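PDB 6XSO: cellulase from Uncultured bacterium, which probably cleaves internal beta-1,4 bonds of cellulose and related plant polysaccharides such as xylan, as a broad-specificity GH5_4 endoglucanase. Local coordinates for residues 118-122 against 153-157. Sequence-based numbering, arbitrary orientation.
Sequences IINVH and LWRQI
Val121 and Trp154 bring the two backbones to 8.9 Å between their CA atoms, and Ile119 and Ile157 to 9.2 Å. Ile119 lies on strand 116-119, Val121 on the loop after it, and Leu153 to Ile157 on helix 140-161. Strand 116-119 is the third of the eight parallel strands of this TIM barrel, and helix 140-161 leads from it to strand 168-171 in a beta-alpha-beta crossover. Val121 supplies the central methyl, CG2. It lies 3.6 Å from Trp154 NE1, approaching the indole obliquely. The same CG2 touches Leu153 CD2 at 4.0 Å and, more loosely, Ile157 CD1. Within the helix, Ile157 CD1 sits 3.9 Å above one face of the indole, offset toward its rim. Further back along the chain, Ile119 CD1 meets Ile157 CG2 at 3.7 Å. Ile157 CG2 is anti to its backbone N, with CG1 at chi1 -61°; this splits the two branches, one for Ile119 and the other for Val121 and the indole. Trp154 NE1 donates to Ser172 O, just past the next strand, so the buried indole N-H is satisfied. Replacing Trp154 by an alanine is likely to leave Ser172 O without this donor and to open a gap beside Val121 CG2 and Ile157 CD1. Asn120 turns its CB away from the helix; its ND2 bonds to His122 ND1 (3.0 Å, 174°) and to Glu171 OE2. The chemistry is thus divided: aliphatic and aromatic groups join strand 116-119 and the loop after it to helix 140-161, while polar groups are linked on the side turned from the helix.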
loop_
_atom_site.group_PDB
_atom_site.type_symbol
_atom_site.label_atom_id
_atom_site.label_comp_id
_atom_site.label_asym_id
_atom_site.label_seq_id
_atom_site.Cartn_x
_atom_site.Cartn_y
_atom_site.Cartn_z
ATOM N N ILE A 118 -3.846 -1.318 -7.051
ATOM C CA ILE A 118 -4.278 -1.242 -5.654
ATOM C C ILE A 118 -4.636 0.209 -5.348
ATOM O O ILE A 118 -3.819 1.108 -5.568
ATOM C CB ILE A 118 -3.155 -1.714 -4.713
ATOM C CG1 ILE A 118 -2.787 -3.182 -4.924
ATOM C CG2 ILE A 118 -3.560 -1.473 -3.244
ATOM C CD1 ILE A 118 -1.450 -3.568 -4.220
ATOM N N ILE A 119 -5.835 0.440 -4.793
ATOM C CA ILE A 119 -6.194 1.749 -4.251
ATOM C C ILE A 119 -6.383 1.603 -2.745
ATOM O O ILE A 119 -6.836 0.558 -2.265
ATOM C CB ILE A 119 -7.440 2.395 -4.874
ATOM C CG1 ILE A 119 -8.632 1.452 -4.798
ATOM C CG2 ILE A 119 -7.134 2.819 -6.322
ATOM C CD1 ILE A 119 -9.943 2.122 -5.252
ATOM N N ASN A 120 -6.023 2.642 -1.996
ATOM C CA ASN A 120 -6.051 2.537 -0.536
ATOM C C ASN A 120 -6.639 3.805 0.099
ATOM O O ASN A 120 -7.204 4.675 -0.570
ATOM C CB ASN A 120 -4.656 2.221 0.048
ATOM C CG ASN A 120 -3.732 3.437 0.069
ATOM O OD1 ASN A 120 -4.033 4.472 -0.519
ATOM N ND2 ASN A 120 -2.602 3.311 0.752
ATOM N N VAL A 121 -6.486 3.881 1.418
ATOM C CA VAL A 121 -6.765 5.051 2.248
ATOM C C VAL A 121 -5.416 5.381 2.893
ATOM O O VAL A 121 -4.903 4.590 3.699
ATOM C CB VAL A 121 -7.854 4.737 3.283
ATOM C CG1 VAL A 121 -7.958 5.824 4.345
ATOM C CG2 VAL A 121 -9.217 4.543 2.593
ATOM N N HIS A 122 -4.808 6.518 2.501
ATOM C CA HIS A 122 -3.371 6.717 2.694
ATOM C C HIS A 122 -3.118 7.684 3.818
ATOM O O HIS A 122 -2.983 7.272 4.982
ATOM C CB HIS A 122 -2.718 7.066 1.347
ATOM C CG HIS A 122 -1.246 6.837 1.326
ATOM N ND1 HIS A 122 -0.700 5.590 1.114
ATOM C CD2 HIS A 122 -0.200 7.668 1.555
ATOM C CE1 HIS A 122 0.614 5.665 1.159
ATOM N NE2 HIS A 122 0.950 6.919 1.398
ATOM N N LEU A 153 -16.915 5.561 4.171
ATOM C CA LEU A 153 -15.908 5.812 3.140
ATOM C C LEU A 153 -15.659 4.571 2.290
ATOM O O LEU A 153 -15.640 4.650 1.054
ATOM C CB LEU A 153 -14.621 6.315 3.783
ATOM C CG LEU A 153 -13.412 6.513 2.877
ATOM C CD1 LEU A 153 -13.746 7.472 1.766
ATOM C CD2 LEU A 153 -12.228 7.010 3.701
ATOM N N TRP A 154 -15.468 3.411 2.929
ATOM C CA TRP A 154 -15.218 2.196 2.162
ATOM C C TRP A 154 -16.442 1.738 1.386
ATOM O O TRP A 154 -16.294 1.210 0.276
ATOM C CB TRP A 154 -14.610 1.093 3.024
ATOM C CG TRP A 154 -13.136 1.191 2.961
ATOM C CD1 TRP A 154 -12.280 1.503 3.975
ATOM C CD2 TRP A 154 -12.334 1.024 1.786
ATOM N NE1 TRP A 154 -10.986 1.527 3.505
ATOM C CE2 TRP A 154 -11.003 1.251 2.160
ATOM C CE3 TRP A 154 -12.629 0.737 0.441
ATOM C CZ2 TRP A 154 -9.960 1.170 1.254
ATOM C CZ3 TRP A 154 -11.582 0.639 -0.457
ATOM C CH2 TRP A 154 -10.269 0.871 -0.042
ATOM N N ARG A 155 -17.657 1.950 1.910
ATOM C CA ARG A 155 -18.829 1.637 1.098
ATOM C C ARG A 155 -18.825 2.469 -0.180
ATOM O O ARG A 155 -19.152 1.968 -1.262
ATOM C CB ARG A 155 -20.123 1.851 1.882
ATOM C CG ARG A 155 -20.383 0.775 2.932
ATOM C CD ARG A 155 -21.831 0.759 3.456
ATOM N NE ARG A 155 -22.299 2.072 3.900
ATOM C CZ ARG A 155 -22.091 2.561 5.118
ATOM N NH1 ARG A 155 -21.438 1.845 6.018
ATOM N NH2 ARG A 155 -22.548 3.767 5.436
ATOM N N GLN A 156 -18.453 3.746 -0.076
ATOM C CA GLN A 156 -18.457 4.612 -1.254
ATOM C C GLN A 156 -17.410 4.173 -2.266
ATOM O O GLN A 156 -17.684 4.115 -3.473
ATOM C CB GLN A 156 -18.171 6.056 -0.844
ATOM C CG GLN A 156 -19.260 6.739 -0.050
ATOM C CD GLN A 156 -18.797 8.087 0.459
ATOM O OE1 GLN A 156 -18.729 9.053 -0.302
ATOM N NE2 GLN A 156 -18.465 8.156 1.755
ATOM N N ILE A 157 -16.190 3.907 -1.800
ATOM C CA ILE A 157 -15.147 3.453 -2.718
ATOM C C ILE A 157 -15.564 2.133 -3.348
ATOM O O ILE A 157 -15.438 1.933 -4.559
ATOM C CB ILE A 157 -13.791 3.322 -1.996
ATOM C CG1 ILE A 157 -13.324 4.669 -1.431
ATOM C CG2 ILE A 157 -12.734 2.789 -2.971
ATOM C CD1 ILE A 157 -12.220 4.564 -0.400
#